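Local coordinates for protein putative metal-sulfur cluster biosynthesis proteins YuaD (Bacillus subtilis, PDB 1ORU) that is of unknown function but carries a MOSC domain and may bind molybdenum and pyridoxal phosphate, at residues 65-70 with 127-132. Residues are numbered along the deposited sequence; the frame is centred on the assembly and turned at random. Where two conformers were deposited one is given.
Sequences NRRQIS and GENDPC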
loop_
_atom_site.group_PDB
_atom_site.type_symbol
_atom_site.label_atom_id
_atom_site.label_comp_id
_atom_site.label_asym_id
_atom_site.label_seq_id
_atom_site.Cartn_x
_atom_site.Cartn_y
_atom_site.Cartn_z
ATOM N N ASN A 65 -6.056 9.038 -1.091
ATOM C CA ASN A 65 -6.154 8.872 0.358
ATOM C C ASN A 65 -5.763 7.465 0.799
ATOM O O ASN A 65 -6.577 6.540 0.821
ATOM C CB ASN A 65 -7.568 9.206 0.836
ATOM C CG ASN A 65 -7.738 9.014 2.334
ATOM O OD1 ASN A 65 -6.767 9.049 3.091
ATOM N ND2 ASN A 65 -8.976 8.822 2.766
ATOM N N ARG A 66 -4.499 7.331 1.166
ATOM C CA ARG A 66 -3.910 6.075 1.599
ATOM C C ARG A 66 -4.200 5.750 3.069
ATOM O O ARG A 66 -4.225 4.587 3.466
ATOM C CB ARG A 66 -2.407 6.173 1.383
ATOM C CG ARG A 66 -1.620 4.968 1.773
ATOM C CD ARG A 66 -0.150 5.325 1.845
ATOM N NE ARG A 66 0.666 4.124 1.927
ATOM C CZ ARG A 66 1.851 4.061 2.522
ATOM N NH1 ARG A 66 2.360 5.140 3.100
ATOM N NH2 ARG A 66 2.527 2.918 2.528
ATOM N N ARG A 67 -4.414 6.786 3.872
ATOM C CA ARG A 67 -4.676 6.615 5.297
ATOM C C ARG A 67 -6.177 6.673 5.593
ATOM O O ARG A 67 -6.667 7.608 6.231
ATOM C CB ARG A 67 -3.925 7.703 6.071
ATOM C CG ARG A 67 -2.403 7.631 5.895
ATOM C CD ARG A 67 -1.722 8.930 6.323
ATOM N NE ARG A 67 -2.041 9.264 7.707
ATOM C CZ ARG A 67 -1.422 8.756 8.769
ATOM N NH1 ARG A 67 -0.428 7.892 8.614
ATOM N NH2 ARG A 67 -1.825 9.090 9.989
ATOM N N GLN A 68 -6.900 5.657 5.130
ATOM C CA GLN A 68 -8.349 5.587 5.310
ATOM C C GLN A 68 -8.806 5.111 6.679
ATOM O O GLN A 68 -9.792 5.612 7.210
ATOM C CB GLN A 68 -8.956 4.681 4.238
ATOM C CG GLN A 68 -8.865 5.263 2.843
ATOM C CD GLN A 68 -9.224 4.258 1.766
ATOM O OE1 GLN A 68 -9.973 3.315 2.009
ATOM N NE2 GLN A 68 -8.703 4.467 0.564
ATOM N N ILE A 69 -8.094 4.143 7.247
ATOM C CA ILE A 69 -8.456 3.589 8.549
ATOM C C ILE A 69 -7.225 3.514 9.441
ATOM O O ILE A 69 -6.166 3.059 9.012
ATOM C CB ILE A 69 -9.037 2.155 8.405
ATOM C CG1 ILE A 69 -10.267 2.167 7.490
ATOM C CG2 ILE A 69 -9.408 1.600 9.777
ATOM C CD1 ILE A 69 -11.476 2.890 8.074
ATOM N N SER A 70 -7.369 3.962 10.683
ATOM C CA SER A 70 -6.267 3.941 11.630
ATOM C C SER A 70 -6.515 2.864 12.675
ATOM O O SER A 70 -7.604 2.794 13.247
ATOM C CB SER A 70 -6.141 5.306 12.309
ATOM O OG SER A 70 -5.103 5.293 13.267
ATOM N N GLY A 127 1.061 -0.030 6.270
ATOM C CA GLY A 127 2.215 0.282 7.092
ATOM C C GLY A 127 2.062 1.074 8.369
ATOM O O GLY A 127 0.961 1.437 8.784
ATOM N N GLU A 128 3.209 1.358 8.977
ATOM C CA GLU A 128 3.272 2.086 10.234
ATOM C C GLU A 128 2.712 3.491 10.196
ATOM O O GLU A 128 2.884 4.224 9.227
ATOM C CB GLU A 128 4.715 2.186 10.722
ATOM C CG GLU A 128 5.431 0.872 10.910
ATOM C CD GLU A 128 6.794 1.065 11.541
ATOM O OE1 GLU A 128 7.574 0.090 11.589
ATOM O OE2 GLU A 128 7.083 2.196 11.990
ATOM N N ASN A 129 2.056 3.866 11.285
ATOM C CA ASN A 129 1.516 5.206 11.412
ATOM C C ASN A 129 2.565 5.948 12.236
ATOM O O ASN A 129 2.731 5.683 13.427
ATOM C CB ASN A 129 0.173 5.163 12.141
ATOM C CG ASN A 129 -0.510 6.510 12.180
ATOM O OD1 ASN A 129 -0.169 7.417 11.415
ATOM N ND2 ASN A 129 -1.490 6.649 13.067
ATOM N N ASP A 130 3.288 6.858 11.592
ATOM C CA ASP A 130 4.336 7.622 12.260
ATOM C C ASP A 130 3.739 8.609 13.260
ATOM O O ASP A 130 2.844 9.380 12.919
ATOM C CB ASP A 130 5.171 8.371 11.216
ATOM C CG ASP A 130 6.412 9.005 11.803
ATOM O OD1 ASP A 130 7.228 8.274 12.400
ATOM O OD2 ASP A 130 6.574 10.236 11.659
ATOM N N PRO A 131 4.229 8.593 14.509
ATOM C CA PRO A 131 3.721 9.499 15.543
ATOM C C PRO A 131 4.086 10.972 15.352
ATOM O O PRO A 131 5.245 11.316 15.090
ATOM C CB PRO A 131 4.300 8.918 16.832
ATOM C CG PRO A 131 5.584 8.305 16.384
ATOM C CD PRO A 131 5.219 7.653 15.070
ATOM N N CYS A 132 3.077 11.829 15.470
ATOM C CA CYS A 132 3.250 13.268 15.330
ATOM C C CYS A 132 2.930 13.939 16.663
ATOM O O CYS A 132 2.419 13.301 17.583
ATOM C CB CYS A 132 2.333 13.808 14.231
ATOM S SG CYS A 132 2.703 13.166 12.577
HETATM O O HOH W 1 -2.320 3.974 14.174
HETATM O O HOH W 2 -3.899 8.215 12.762
#
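R67 and N129 make the direct polar link: the guanidinium comes end-on and closes both terminal nitrogens on a single oxygen, with NH2 to OD1 of N129 at 2.8 Å and NH1 to the same OD1 at 2.9 Å. The oxygen lies in the guanidinium plane, but the amide is turned 48° against it. Both N-H groups reach OD1 from the same face of the amide, NH1 from above the carbonyl plane and NH2 tilted from it. With two donors sharing one acceptor, each bond is bent. A bend at chi3 (57°) in R67 turns its end toward the asparagine.

ND2 of N129 and OG of S70 are 3.9 Å apart, and two waters bridge them, each accepting from ND2 (3.0 and 2.9 Å) and each hydrogen-bonded to OG. CG of N129 is anti to the backbone N (chi1 -174°), which sends the amide across to 65-70.

Within 65-70, NE2 of Q68 donates to the carbonyl O of N65 at 3.0 Å, nearly along the C=O axis. NE of R53 lies near NH2 of R67. A sulfate ion, probably from the crystallisation liquor, sits about 4 Å from the R67 side chain and may mark an anion-accepting pocket.

N129 is buried, packing on V164, R53 and R161. Q68 and I69 face C165 as a classic beta bulge at the start of strand 69-73. Within the MOSC domain, strand 163-169 pairs with both 69-73 and 122-128, and its V164 also touches R67; the contact therefore joins the ends of two strands flanking a common neighbour, where 127-132 leaves strand 122-128 and runs on into helix 133-142.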